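Local coordinates for protein putative ADP-Ribosyltransferase Scabin (Streptomyces scabiei 87.22, PDB 5EWY) that probably transfers ADP-ribose from NAD+ to DNA as a toxin of a plant-pathogenic bacterium, and binds a fused-ring inhibitor in its ligand pocket, at residues 48-53 / 138-143; 85-90 / 170-175; 99-104 / 113-118; 144-149 / 157-162. One frame throughout, in Å; residues are numbered along the deposited sequence.

Contact 1 of 4, residues 48-53 / 138-143; sequences PVHAAA and DAPGGV
Ala51 and Pro140 carry the apolar part of this contact, which joins the loop before strand 75-79 to the loop between strands 133-137 and 143-144. The Ala51 methyl, CB, rests 4.2 Å from Pro140 CD, beside the methyl of Ala139; Pro140 O also lies 3.8 Å from Ala51 CB. His50 sets CG anti to its own N (chi1 178°), which brings the imidazole edge to the proline: CD2 is 4.0 Å from Pro140 CG, and that carbon lies in the ring plane. Phe45 stacks on the same imidazole.

The polar part runs through water, with no hydrogen bond passing directly between the segments. One water donates to Pro48 O (2.8 Å) and accepts from Gly142 N (2.9 Å). A second accepts from Ala51 N (2.9 Å) and donates to Pro140 O (2.8 Å) and to Pro48 O (3.2 Å).

The type I turn from Val49 to Ala52 presents the Ala51 methyl and N and the His50 ring. Backbone polar groups that do not meet are thus satisfied by two bridging waters, and small apolar groups fill in beside them.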
loop_
_atom_site.group_PDB
_atom_site.type_symbol
_atom_site.label_atom_id
_atom_site.label_comp_id
_atom_site.label_asym_id
_atom_site.label_seq_id
_atom_site.Cartn_x
_atom_site.Cartn_y
_atom_site.Cartn_z
ATOM N N PRO A 48 2.539 14.966 3.237
ATOM C CA PRO A 48 2.720 13.862 2.286
ATOM C C PRO A 48 2.539 12.494 2.909
ATOM O O PRO A 48 2.327 11.531 2.167
ATOM C CB PRO A 48 4.153 14.063 1.779
ATOM C CG PRO A 48 4.849 14.711 2.912
ATOM C CD PRO A 48 3.828 15.572 3.619
ATOM N N VAL A 49 2.591 12.394 4.242
ATOM C CA VAL A 49 2.316 11.138 4.935
ATOM C C VAL A 49 1.093 11.297 5.823
ATOM O O VAL A 49 0.998 10.702 6.897
ATOM C CB VAL A 49 3.540 10.626 5.715
ATOM C CG1 VAL A 49 4.667 10.291 4.750
ATOM C CG2 VAL A 49 3.996 11.633 6.761
ATOM N N HIS A 50 0.126 12.085 5.352
ATOM C CA HIS A 50 -1.161 12.175 6.027
ATOM C C HIS A 50 -1.715 10.807 6.382
ATOM O O HIS A 50 -2.371 10.645 7.414
ATOM C CB HIS A 50 -2.158 12.904 5.124
ATOM C CG HIS A 50 -3.528 12.995 5.707
ATOM N ND1 HIS A 50 -3.800 13.744 6.831
ATOM C CD2 HIS A 50 -4.697 12.416 5.345
ATOM C CE1 HIS A 50 -5.084 13.635 7.128
ATOM N NE2 HIS A 50 -5.653 12.844 6.238
ATOM N N ALA A 51 -1.485 9.811 5.526
ATOM C CA ALA A 51 -2.098 8.509 5.712
ATOM C C ALA A 51 -1.385 7.651 6.744
ATOM O O ALA A 51 -1.914 6.600 7.094
ATOM C CB ALA A 51 -2.082 7.744 4.396
ATOM N N ALA A 52 -0.248 8.089 7.260
ATOM C CA ALA A 52 0.623 7.206 8.024
ATOM C C ALA A 52 -0.047 6.711 9.307
ATOM O O ALA A 52 -0.629 7.489 10.071
ATOM C CB ALA A 52 1.909 7.951 8.361
ATOM N N ALA A 53 0.059 5.396 9.545
ATOM C CA ALA A 53 -0.321 4.823 10.829
ATOM C C ALA A 53 0.733 5.042 11.903
ATOM O O ALA A 53 0.389 5.050 13.089
ATOM C CB ALA A 53 -0.596 3.327 10.672
ATOM N N ASP A 138 -7.839 2.887 -0.062
ATOM C CA ASP A 138 -8.200 4.176 -0.654
ATOM C C ASP A 138 -7.528 5.222 0.228
ATOM O O ASP A 138 -8.082 5.676 1.225
ATOM C CB ASP A 138 -9.710 4.337 -0.720
ATOM C CG ASP A 138 -10.147 5.718 -1.197
ATOM O OD1 ASP A 138 -9.370 6.405 -1.898
ATOM O OD2 ASP A 138 -11.290 6.112 -0.896
ATOM N N ALA A 139 -6.279 5.545 -0.114
ATOM C CA ALA A 139 -5.444 6.362 0.748
ATOM C C ALA A 139 -4.747 7.423 -0.087
ATOM O O ALA A 139 -4.351 7.146 -1.230
ATOM C CB ALA A 139 -4.340 5.515 1.418
ATOM N N PRO A 140 -4.560 8.611 0.461
ATOM C CA PRO A 140 -3.835 9.660 -0.259
ATOM C C PRO A 140 -2.344 9.409 -0.180
ATOM O O PRO A 140 -1.834 8.874 0.806
ATOM C CB PRO A 140 -4.186 10.941 0.512
ATOM C CG PRO A 140 -4.465 10.476 1.899
ATOM C CD PRO A 140 -5.073 9.092 1.759
ATOM N N GLY A 141 -1.653 9.806 -1.235
ATOM C CA GLY A 141 -0.200 9.874 -1.185
ATOM C C GLY A 141 0.493 8.576 -1.516
ATOM O O GLY A 141 0.081 7.829 -2.408
ATOM N N GLY A 142 1.570 8.306 -0.785
ATOM C CA GLY A 142 2.422 7.172 -1.122
ATOM C C GLY A 142 3.492 7.550 -2.123
ATOM O O GLY A 142 3.356 8.486 -2.910
ATOM N N VAL A 143 4.617 6.857 -2.033
ATOM C CA VAL A 143 5.724 7.057 -2.961
ATOM C C VAL A 143 5.525 6.124 -4.152
ATOM O O VAL A 143 5.466 4.900 -3.994
ATOM C CB VAL A 143 7.072 6.781 -2.277
ATOM C CG1 VAL A 143 8.193 6.978 -3.274
ATOM C CG2 VAL A 143 7.265 7.677 -1.048
HETATM O O HOH W 1 2.283 8.710 2.012
HETATM O O HOH W 2 -0.567 10.274 2.811
#

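Contact 2 of 4, residues 85-90 / 170-175; sequences VVFEQG and EFVIGV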
loop_
_atom_site.group_PDB
_atom_site.type_symbol
_atom_site.label_atom_id
_atom_site.label_comp_id
_atom_site.label_asym_id
_atom_site.label_seq_id
_atom_site.Cartn_x
_atom_site.Cartn_y
_atom_site.Cartn_z
ATOM N N VAL A 85 -6.981 -8.014 12.440
ATOM C CA VAL A 85 -5.816 -7.253 12.868
ATOM C C VAL A 85 -5.675 -5.979 12.044
ATOM O O VAL A 85 -5.489 -4.884 12.591
ATOM C CB VAL A 85 -4.562 -8.141 12.733
ATOM C CG1 VAL A 85 -3.322 -7.360 13.140
ATOM C CG2 VAL A 85 -4.723 -9.440 13.545
ATOM N N VAL A 86 -5.747 -6.104 10.718
ATOM C CA VAL A 86 -5.552 -4.949 9.847
ATOM C C VAL A 86 -6.652 -3.910 10.045
ATOM O O VAL A 86 -6.381 -2.710 10.067
ATOM C CB VAL A 86 -5.462 -5.403 8.388
ATOM C CG1 VAL A 86 -5.423 -4.208 7.439
ATOM C CG2 VAL A 86 -4.238 -6.243 8.159
ATOM N N PHE A 87 -7.898 -4.338 10.212
ATOM C CA PHE A 87 -8.943 -3.336 10.392
ATOM C C PHE A 87 -8.796 -2.620 11.730
ATOM O O PHE A 87 -9.195 -1.463 11.853
ATOM C CB PHE A 87 -10.327 -3.970 10.282
ATOM C CG PHE A 87 -10.665 -4.489 8.912
ATOM C CD1 PHE A 87 -9.869 -4.223 7.800
ATOM C CD2 PHE A 87 -11.824 -5.228 8.733
ATOM C CE1 PHE A 87 -10.206 -4.731 6.532
ATOM C CE2 PHE A 87 -12.162 -5.711 7.475
ATOM C CZ PHE A 87 -11.370 -5.460 6.390
ATOM N N GLU A 88 -8.228 -3.273 12.740
ATOM C CA GLU A 88 -8.014 -2.596 14.005
ATOM C C GLU A 88 -6.796 -1.672 13.969
ATOM O O GLU A 88 -6.855 -0.550 14.486
ATOM C CB GLU A 88 -7.881 -3.644 15.107
ATOM C CG GLU A 88 -7.809 -3.069 16.501
ATOM C CD GLU A 88 -8.510 -3.943 17.520
ATOM O OE1 GLU A 88 -9.719 -4.209 17.337
ATOM O OE2 GLU A 88 -7.850 -4.373 18.492
ATOM N N GLN A 89 -5.684 -2.121 13.382
ATOM C CA GLN A 89 -4.410 -1.409 13.475
ATOM C C GLN A 89 -4.056 -0.609 12.241
ATOM O O GLN A 89 -3.126 0.203 12.306
ATOM C CB GLN A 89 -3.248 -2.400 13.588
ATOM C CG GLN A 89 -3.210 -3.242 14.770
ATOM C CD GLN A 89 -2.016 -4.177 14.731
ATOM O OE1 GLN A 89 -1.234 -4.217 13.767
ATOM N NE2 GLN A 89 -1.872 -4.930 15.770
ATOM N N GLY A 90 -4.715 -0.857 11.124
ATOM C CA GLY A 90 -4.183 -0.402 9.845
ATOM C C GLY A 90 -2.995 -1.271 9.458
ATOM O O GLY A 90 -2.791 -2.353 10.007
ATOM N N GLU A 170 -8.554 3.893 8.586
ATOM C CA GLU A 170 -9.615 4.650 7.907
ATOM C C GLU A 170 -9.428 4.641 6.394
ATOM O O GLU A 170 -10.365 5.004 5.666
ATOM C CB GLU A 170 -9.695 6.088 8.433
ATOM C CG GLU A 170 -8.511 6.971 8.083
ATOM C CD GLU A 170 -8.541 8.310 8.776
ATOM O OE1 GLU A 170 -9.338 9.184 8.355
ATOM O OE2 GLU A 170 -7.763 8.478 9.743
ATOM N N PHE A 171 -8.240 4.305 5.911
ATOM C CA PHE A 171 -7.958 4.271 4.476
ATOM C C PHE A 171 -7.964 2.872 3.894
ATOM O O PHE A 171 -7.646 2.699 2.708
ATOM C CB PHE A 171 -6.627 4.964 4.167
ATOM C CG PHE A 171 -6.556 6.359 4.677
ATOM C CD1 PHE A 171 -7.353 7.364 4.134
ATOM C CD2 PHE A 171 -5.729 6.683 5.740
ATOM C CE1 PHE A 171 -7.303 8.648 4.623
ATOM C CE2 PHE A 171 -5.679 7.971 6.223
ATOM C CZ PHE A 171 -6.453 8.951 5.664
ATOM N N VAL A 172 -8.302 1.868 4.694
ATOM C CA VAL A 172 -8.427 0.493 4.223
ATOM C C VAL A 172 -9.909 0.248 3.957
ATOM O O VAL A 172 -10.732 0.262 4.878
ATOM C CB VAL A 172 -7.851 -0.506 5.233
ATOM C CG1 VAL A 172 -8.073 -1.923 4.728
ATOM C CG2 VAL A 172 -6.365 -0.225 5.439
ATOM N N ILE A 173 -10.256 0.025 2.685
ATOM C CA ILE A 173 -11.654 -0.174 2.310
ATOM C C ILE A 173 -12.176 -1.490 2.860
ATOM O O ILE A 173 -13.278 -1.568 3.407
ATOM C CB ILE A 173 -11.821 -0.171 0.785
ATOM C CG1 ILE A 173 -11.295 1.101 0.134
ATOM C CG2 ILE A 173 -13.279 -0.372 0.462
ATOM C CD1 ILE A 173 -11.074 0.922 -1.350
ATOM N N GLY A 174 -11.402 -2.554 2.680
ATOM C CA GLY A 174 -11.887 -3.903 2.924
ATOM C C GLY A 174 -10.903 -4.905 2.368
ATOM O O GLY A 174 -9.768 -4.554 2.049
ATOM N N VAL A 175 -11.361 -6.147 2.236
ATOM C CA VAL A 175 -10.464 -7.243 1.897
ATOM C C VAL A 175 -11.260 -8.342 1.223
ATOM O O VAL A 175 -12.435 -8.549 1.513
ATOM C CB VAL A 175 -9.764 -7.762 3.178
ATOM C CG1 VAL A 175 -10.772 -8.463 4.126
ATOM C CG2 VAL A 175 -8.614 -8.737 2.859
#
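The carbonyl O of Phe87 is gripped by two groups in the last turn of helix 83-89: Thr169 OG1, just before strand 172-179, and His195 ND1, after strand 184-192. Between the segments themselves the contact is apolar. Phe87 holds CG anti to its carbonyl carbon (chi1 -67°), and this carries the ring down to the strand. Its CZ lies 3.8 Å from Gly174 CA and equally far from Val175 CG1, while CE1 is 4.0 Å from Val172 CG1; all three approach the ring obliquely. The Val172 branch in question is the one anti to the backbone N, and the Phe87 and Val172 side chains run at about a right angle to each other. Val86 adds a looser touch, CG1 to Val172 CG1 at 4.4 Å. Gly174 meets the phenyl ring with its CA, within a classic beta bulge where Ile173 and Gly174 both face Tyr136. Just after the helix, Gly90 takes positive phi, and its N still bonds Val86 O (2.7 Å). The helix and strand segments run nearly antiparallel (169°, axes 9.8 Å apart). Through Phe87 and Val86, helix 83-89 packs on the four-stranded sheet, where Tyr135 of strand 133-137 also meets both side chains.

Contact 3 of 4, residues 99-104 / 113-118; sequences GQYDIE and SPYVST. With 5TQ (4-(8-fluoranyl-6-oxidanylidene-1,3,4,5-tetrahydrobenzo[c][1,6]naphthyridin-2-yl)butanoic acid), chain B.
Tyr115 reaches across to Tyr101 by its hydroxyl, donating a short 2.6 Å bond from OH to Tyr101 O, with the donor tilted 27° from the carbonyl plane. Pro114 points CG at the centre of one face of the Tyr101 ring, 3.5 Å from the centroid and 3° off the normal, a CH-pi contact. The same CG stands 3.7 Å above the Tyr115 ring plane, offset toward the rim, so it touches both tyrosines. On the helix side, Ile103 CG1 packs 3.9 Å from Tyr115 CZ. At the segments' first residues the backbones close up, Gly99 CA to Ser113 CA being 4.0 Å.

A second shell sets these groups. Ser113 turns OG to lie between its backbone N and carbonyl carbon (chi1 89°), where it accepts from Tyr115 N (2.9 Å), an ST turn. Gln100 OE1 takes Asp102 N on a lone pair at 2.9 Å, and Asp102 N-caps helix 103-108 through Ser105 N. Tyr101 OH bonds Val96 O and Asp58 N. Ser117 CB touches the inhibitor at C04 (3.4 Å).

The contact joins the start of helix 103-108 to outer strand 115-119 of the three-stranded sheet, where Tyr115 also packs on Ala162 and Pro164 of strand 160-164.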
loop_
_atom_site.group_PDB
_atom_site.type_symbol
_atom_site.label_atom_id
_atom_site.label_comp_id
_atom_site.label_asym_id
_atom_site.label_seq_id
_atom_site.Cartn_x
_atom_site.Cartn_y
_atom_site.Cartn_z
ATOM N N GLY A 99 14.761 1.093 10.108
ATOM C CA GLY A 99 14.539 0.340 8.898
ATOM C C GLY A 99 15.234 0.962 7.693
ATOM O O GLY A 99 15.843 2.032 7.749
ATOM N N GLN A 100 15.112 0.258 6.573
ATOM C CA GLN A 100 15.752 0.635 5.315
ATOM C C GLN A 100 14.921 1.725 4.639
ATOM O O GLN A 100 13.885 1.439 4.040
ATOM C CB GLN A 100 15.830 -0.601 4.419
ATOM C CG GLN A 100 16.430 -0.370 3.045
ATOM C CD GLN A 100 17.804 0.243 3.128
ATOM O OE1 GLN A 100 17.979 1.458 3.024
ATOM N NE2 GLN A 100 18.800 -0.597 3.364
ATOM N N TYR A 101 15.403 2.968 4.698
ATOM C CA TYR A 101 14.728 4.080 4.040
ATOM C C TYR A 101 15.048 4.176 2.558
ATOM O O TYR A 101 14.368 4.916 1.844
ATOM C CB TYR A 101 15.093 5.406 4.724
ATOM C CG TYR A 101 14.168 5.765 5.861
ATOM C CD1 TYR A 101 14.299 5.164 7.099
ATOM C CD2 TYR A 101 13.146 6.687 5.685
ATOM C CE1 TYR A 101 13.450 5.487 8.146
ATOM C CE2 TYR A 101 12.295 7.013 6.723
ATOM C CZ TYR A 101 12.449 6.406 7.949
ATOM O OH TYR A 101 11.612 6.720 8.997
ATOM N N ASP A 102 16.057 3.463 2.062
ATOM C CA ASP A 102 16.340 3.516 0.633
ATOM C C ASP A 102 15.368 2.620 -0.121
ATOM O O ASP A 102 15.295 1.411 0.129
ATOM C CB ASP A 102 17.770 3.133 0.289
ATOM C CG ASP A 102 18.044 3.310 -1.190
ATOM O OD1 ASP A 102 18.171 4.476 -1.630
ATOM O OD2 ASP A 102 18.095 2.298 -1.916
ATOM N N ILE A 103 14.637 3.217 -1.059
ATOM C CA ILE A 103 13.544 2.509 -1.716
ATOM C C ILE A 103 14.071 1.391 -2.599
ATOM O O ILE A 103 13.530 0.278 -2.601
ATOM C CB ILE A 103 12.676 3.502 -2.497
ATOM C CG1 ILE A 103 11.834 4.310 -1.506
ATOM C CG2 ILE A 103 11.771 2.769 -3.499
ATOM C CD1 ILE A 103 11.423 5.603 -2.026
ATOM N N GLU A 104 15.112 1.675 -3.390
ATOM C CA GLU A 104 15.667 0.647 -4.262
ATOM C C GLU A 104 16.147 -0.551 -3.448
ATOM O O GLU A 104 15.908 -1.705 -3.825
ATOM C CB GLU A 104 16.813 1.243 -5.084
ATOM C CG GLU A 104 17.160 0.467 -6.324
ATOM C CD GLU A 104 18.342 1.045 -7.073
ATOM O OE1 GLU A 104 19.018 1.991 -6.575
ATOM O OE2 GLU A 104 18.611 0.535 -8.181
ATOM N N SER A 113 11.632 -2.085 6.998
ATOM C CA SER A 113 11.628 -0.747 6.424
ATOM C C SER A 113 10.539 0.104 7.060
ATOM O O SER A 113 9.677 -0.416 7.785
ATOM C CB SER A 113 11.408 -0.855 4.922
ATOM O OG SER A 113 10.020 -0.826 4.618
ATOM N N PRO A 114 10.564 1.419 6.821
ATOM C CA PRO A 114 9.472 2.296 7.262
ATOM C C PRO A 114 8.270 2.270 6.342
ATOM O O PRO A 114 7.324 3.038 6.569
ATOM C CB PRO A 114 10.133 3.681 7.216
ATOM C CG PRO A 114 11.078 3.566 6.084
ATOM C CD PRO A 114 11.657 2.188 6.198
ATOM N N TYR A 115 8.305 1.462 5.295
ATOM C CA TYR A 115 7.306 1.494 4.235
ATOM C C TYR A 115 6.334 0.328 4.348
ATOM O O TYR A 115 6.697 -0.779 4.758
ATOM C CB TYR A 115 7.990 1.403 2.861
ATOM C CG TYR A 115 9.021 2.466 2.640
ATOM C CD1 TYR A 115 8.640 3.793 2.472
ATOM C CD2 TYR A 115 10.376 2.164 2.604
ATOM C CE1 TYR A 115 9.584 4.788 2.294
ATOM C CE2 TYR A 115 11.315 3.142 2.404
ATOM C CZ TYR A 115 10.917 4.454 2.254
ATOM O OH TYR A 115 11.855 5.430 2.067
ATOM N N VAL A 116 5.087 0.577 3.957
ATOM C CA VAL A 116 4.143 -0.489 3.656
ATOM C C VAL A 116 3.933 -0.501 2.150
ATOM O O VAL A 116 3.514 0.512 1.575
ATOM C CB VAL A 116 2.814 -0.322 4.403
ATOM C CG1 VAL A 116 1.800 -1.351 3.927
ATOM C CG2 VAL A 116 3.033 -0.468 5.909
ATOM N N SER A 117 4.182 -1.646 1.528
ATOM C CA SER A 117 4.062 -1.779 0.085
ATOM C C SER A 117 2.623 -2.024 -0.311
ATOM O O SER A 117 1.913 -2.818 0.302
ATOM C CB SER A 117 4.873 -2.959 -0.416
ATOM O OG SER A 117 6.260 -2.718 -0.210
ATOM N N THR A 118 2.213 -1.352 -1.381
ATOM C CA THR A 118 0.922 -1.549 -2.032
ATOM C C THR A 118 1.192 -1.543 -3.523
ATOM O O THR A 118 2.297 -1.244 -3.977
ATOM C CB THR A 118 -0.088 -0.443 -1.678
ATOM O OG1 THR A 118 0.287 0.787 -2.313
ATOM C CG2 THR A 118 -0.186 -0.248 -0.137
HETATM N N12 5TQ B . 5.755 -8.292 1.051
HETATM C C13 5TQ B . 4.644 -8.838 1.545
HETATM C C15 5TQ B . 7.090 -8.655 1.623
HETATM C C17 5TQ B . 7.324 -7.764 3.994
HETATM C C01 5TQ B . 2.987 -5.130 -3.433
HETATM C C02 5TQ B . 4.116 -4.580 -4.025
HETATM C C03 5TQ B . 5.387 -4.853 -3.531
HETATM C C04 5TQ B . 5.529 -5.670 -2.417
HETATM C C05 5TQ B . 4.402 -6.258 -1.809
HETATM C C06 5TQ B . 3.127 -5.963 -2.323
HETATM C C07 5TQ B . 1.951 -6.574 -1.715
HETATM C C08 5TQ B . 4.519 -7.116 -0.654
HETATM C C09 5TQ B . 3.316 -7.655 -0.117
HETATM N N10 5TQ B . 2.097 -7.362 -0.633
HETATM C C11 5TQ B . 5.722 -7.489 -0.038
HETATM C C14 5TQ B . 3.424 -8.522 1.043
HETATM C C16 5TQ B . 7.131 -8.980 3.110
HETATM C C18 5TQ B . 6.000 -7.097 4.309
HETATM O O19 5TQ B . 0.800 -6.336 -2.165
HETATM F F20 5TQ B . 3.973 -3.793 -5.092
HETATM O O21 5TQ B . 5.760 -6.740 5.492
HETATM O O22 5TQ B . 5.171 -6.916 3.399
#

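Contact 4 of 4, residues 144-149 / 157-162; sequences DVNKTI and DQVEVA. With 5TQ (4-(8-fluoranyl-6-oxidanylidene-1,3,4,5-tetrahydrobenzo[c][1,6]naphthyridin-2-yl)butanoic acid), chain B.
Val145 sets CG1 anti to its backbone N (chi1 168°), leaving CG2 to face Glu160, whose own CG is anti to N (chi1 -177°) with the chain extended beyond. The two meet at Val145 CG2 and Glu160 CG, 3.7 Å apart, and the same methyl lies 4.2 Å from Ala162 CB. Gln158, Val159 and Glu160 match the Q-x-E motif of ADP-ribosyltransferases, which is consistent with Glu160 being the catalytic glutamate; its OE2 bonds Ser117 OG.

Backbone and water tie helix 145-149 to strand 160-164. Val145 N donates to Glu160 O at 3.0 Å and 162°, next to the non-hydrogen-bonded antiparallel pair Asp144 and Val161. The same carbonyl accepts from a water that also donates to Asp144 OD1 and accepts from Asn146 N (2.9 Å). Asp144 is the N-cap: OD1 receives Lys147 N (3.1 Å) from above the carboxylate plane, while OD2 bonds Tyr120 OH. Asp144 O is gripped twice by Thr148, through N and OG1. A second water accepts from Glu160 N (2.9 Å) close to Asn146, whose OD1 has His153 NE2 as a partner.

On the pocket side, inhibitor atom F20 sits 3.3 Å from Glu160 CB and 3.4 Å from Gln158 O.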
loop_
_atom_site.group_PDB
_atom_site.type_symbol
_atom_site.label_atom_id
_atom_site.label_comp_id
_atom_site.label_asym_id
_atom_site.label_seq_id
_atom_site.Cartn_x
_atom_site.Cartn_y
_atom_site.Cartn_z
ATOM N N ASP A 144 5.443 6.688 -5.353
ATOM C CA ASP A 144 5.321 5.883 -6.562
ATOM C C ASP A 144 6.697 5.315 -6.884
ATOM O O ASP A 144 7.614 6.046 -7.267
ATOM C CB ASP A 144 4.750 6.722 -7.704
ATOM C CG ASP A 144 4.474 5.902 -8.946
ATOM O OD1 ASP A 144 5.347 5.103 -9.331
ATOM O OD2 ASP A 144 3.393 6.050 -9.554
ATOM N N VAL A 145 6.852 4.001 -6.707
ATOM C CA VAL A 145 8.179 3.402 -6.769
ATOM C C VAL A 145 8.784 3.574 -8.154
ATOM O O VAL A 145 9.932 4.000 -8.293
ATOM C CB VAL A 145 8.134 1.930 -6.336
ATOM C CG1 VAL A 145 9.458 1.201 -6.685
ATOM C CG2 VAL A 145 7.901 1.832 -4.851
ATOM N N ASN A 146 8.044 3.208 -9.199
ATOM C CA ASN A 146 8.628 3.267 -10.535
ATOM C C ASN A 146 8.913 4.703 -10.976
ATOM O O ASN A 146 9.872 4.935 -11.724
ATOM C CB ASN A 146 7.753 2.543 -11.548
ATOM C CG ASN A 146 7.751 1.053 -11.346
ATOM O OD1 ASN A 146 8.447 0.518 -10.465
ATOM N ND2 ASN A 146 6.973 0.359 -12.157
ATOM N N LYS A 147 8.124 5.677 -10.515
ATOM C CA LYS A 147 8.434 7.067 -10.828
ATOM C C LYS A 147 9.660 7.551 -10.068
ATOM O O LYS A 147 10.343 8.478 -10.521
ATOM C CB LYS A 147 7.244 7.974 -10.507
ATOM C CG LYS A 147 6.065 7.801 -11.431
ATOM C CD LYS A 147 4.982 8.826 -11.117
ATOM C CE LYS A 147 3.707 8.572 -11.907
ATOM N NZ LYS A 147 3.964 8.534 -13.370
ATOM N N THR A 148 9.935 6.955 -8.911
ATOM C CA THR A 148 11.056 7.336 -8.058
ATOM C C THR A 148 12.353 6.642 -8.440
ATOM O O THR A 148 13.399 7.293 -8.456
ATOM C CB THR A 148 10.692 7.018 -6.603
ATOM O OG1 THR A 148 9.508 7.745 -6.263
ATOM C CG2 THR A 148 11.801 7.386 -5.632
ATOM N N ILE A 149 12.319 5.346 -8.760
ATOM C CA ILE A 149 13.540 4.607 -9.086
ATOM C C ILE A 149 13.593 4.132 -10.532
ATOM O O ILE A 149 14.569 3.466 -10.912
ATOM C CB ILE A 149 13.813 3.447 -8.107
ATOM C CG1 ILE A 149 12.797 2.309 -8.294
ATOM C CG2 ILE A 149 13.855 3.971 -6.657
ATOM C CD1 ILE A 149 13.125 1.040 -7.506
ATOM N N ASP A 157 7.373 -4.627 -12.614
ATOM C CA ASP A 157 6.022 -5.070 -12.944
ATOM C C ASP A 157 5.133 -5.197 -11.717
ATOM O O ASP A 157 3.937 -5.465 -11.879
ATOM C CB ASP A 157 6.040 -6.381 -13.744
ATOM C CG ASP A 157 6.355 -6.170 -15.222
ATOM O OD1 ASP A 157 6.162 -5.046 -15.741
ATOM O OD2 ASP A 157 6.788 -7.142 -15.874
ATOM N N GLN A 158 5.642 -4.916 -10.521
ATOM C CA GLN A 158 4.789 -4.861 -9.350
ATOM C C GLN A 158 4.052 -3.532 -9.215
ATOM O O GLN A 158 3.165 -3.418 -8.359
ATOM C CB GLN A 158 5.603 -5.050 -8.077
ATOM C CG GLN A 158 6.307 -6.366 -7.929
ATOM C CD GLN A 158 6.922 -6.471 -6.544
ATOM O OE1 GLN A 158 7.720 -5.597 -6.114
ATOM N NE2 GLN A 158 6.544 -7.509 -5.825
ATOM N N VAL A 159 4.442 -2.521 -9.999
ATOM C CA VAL A 159 3.801 -1.204 -10.011
ATOM C C VAL A 159 3.440 -0.758 -8.593
ATOM O O VAL A 159 2.276 -0.468 -8.255
ATOM C CB VAL A 159 2.658 -1.100 -11.039
ATOM C CG1 VAL A 159 3.198 -1.234 -12.441
ATOM C CG2 VAL A 159 1.557 -2.116 -10.777
ATOM N N GLU A 160 4.472 -0.652 -7.769
ATOM C CA GLU A 160 4.364 -0.493 -6.328
ATOM C C GLU A 160 4.186 0.969 -5.948
ATOM O O GLU A 160 4.746 1.877 -6.574
ATOM C CB GLU A 160 5.625 -1.048 -5.660
ATOM C CG GLU A 160 5.576 -1.000 -4.163
ATOM C CD GLU A 160 6.782 -1.600 -3.504
ATOM O OE1 GLU A 160 7.572 -2.263 -4.207
ATOM O OE2 GLU A 160 6.917 -1.393 -2.278
ATOM N N VAL A 161 3.424 1.172 -4.883
ATOM C CA VAL A 161 3.320 2.441 -4.175
ATOM C C VAL A 161 3.692 2.143 -2.725
ATOM O O VAL A 161 3.065 1.295 -2.063
ATOM C CB VAL A 161 1.911 3.051 -4.286
ATOM C CG1 VAL A 161 1.809 4.347 -3.465
ATOM C CG2 VAL A 161 1.530 3.315 -5.752
ATOM N N ALA A 162 4.719 2.828 -2.228
ATOM C CA ALA A 162 5.247 2.577 -0.892
ATOM C C ALA A 162 4.780 3.663 0.068
ATOM O O ALA A 162 5.057 4.851 -0.148
ATOM C CB ALA A 162 6.768 2.562 -0.925
HETATM N N12 5TQ B . 5.755 -8.292 1.051
HETATM C C13 5TQ B . 4.644 -8.838 1.545
HETATM C C15 5TQ B . 7.090 -8.655 1.623
HETATM C C17 5TQ B . 7.324 -7.764 3.994
HETATM C C01 5TQ B . 2.987 -5.130 -3.433
HETATM C C02 5TQ B . 4.116 -4.580 -4.025
HETATM C C03 5TQ B . 5.387 -4.853 -3.531
HETATM C C04 5TQ B . 5.529 -5.670 -2.417
HETATM C C05 5TQ B . 4.402 -6.258 -1.809
HETATM C C06 5TQ B . 3.127 -5.963 -2.323
HETATM C C07 5TQ B . 1.951 -6.574 -1.715
HETATM C C08 5TQ B . 4.519 -7.116 -0.654
HETATM C C09 5TQ B . 3.316 -7.655 -0.117
HETATM N N10 5TQ B . 2.097 -7.362 -0.633
HETATM C C11 5TQ B . 5.722 -7.489 -0.038
HETATM C C14 5TQ B . 3.424 -8.522 1.043
HETATM C C16 5TQ B . 7.131 -8.980 3.110
HETATM C C18 5TQ B . 6.000 -7.097 4.309
HETATM O O19 5TQ B . 0.800 -6.336 -2.165
HETATM F F20 5TQ B . 3.973 -3.793 -5.092
HETATM O O21 5TQ B . 5.760 -6.740 5.492
HETATM O O22 5TQ B . 5.171 -6.916 3.399
HETATM O O HOH W 3 5.255 2.341 -9.282
HETATM O O HOH W 4 7.170 -1.256 -8.757
#

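All four contacts are largely buried, but they hold different parts of the fold. Contacts 3 and 4 share one sheet, through neighbouring strands 115-119 and 160-164, and each supplies two residues of the inhibitor pocket; Thr118 O and Val161 N, 2.8 Å apart, join them. Contact 2 lies on the other side of the chain's centre from contact 4, on the four-stranded sheet, and is apolar throughout. Contact 1 bridges the two regions: Asp138 N reaches Phe171 O of contact 2, and Val143 N reaches Ala162 O of contact 4, each at 2.8 Å. For polar links, contact 1 has water bridges alone, contact 4 adds a direct backbone bond to its waters, and contact 3 has a tyrosine-to-backbone bond.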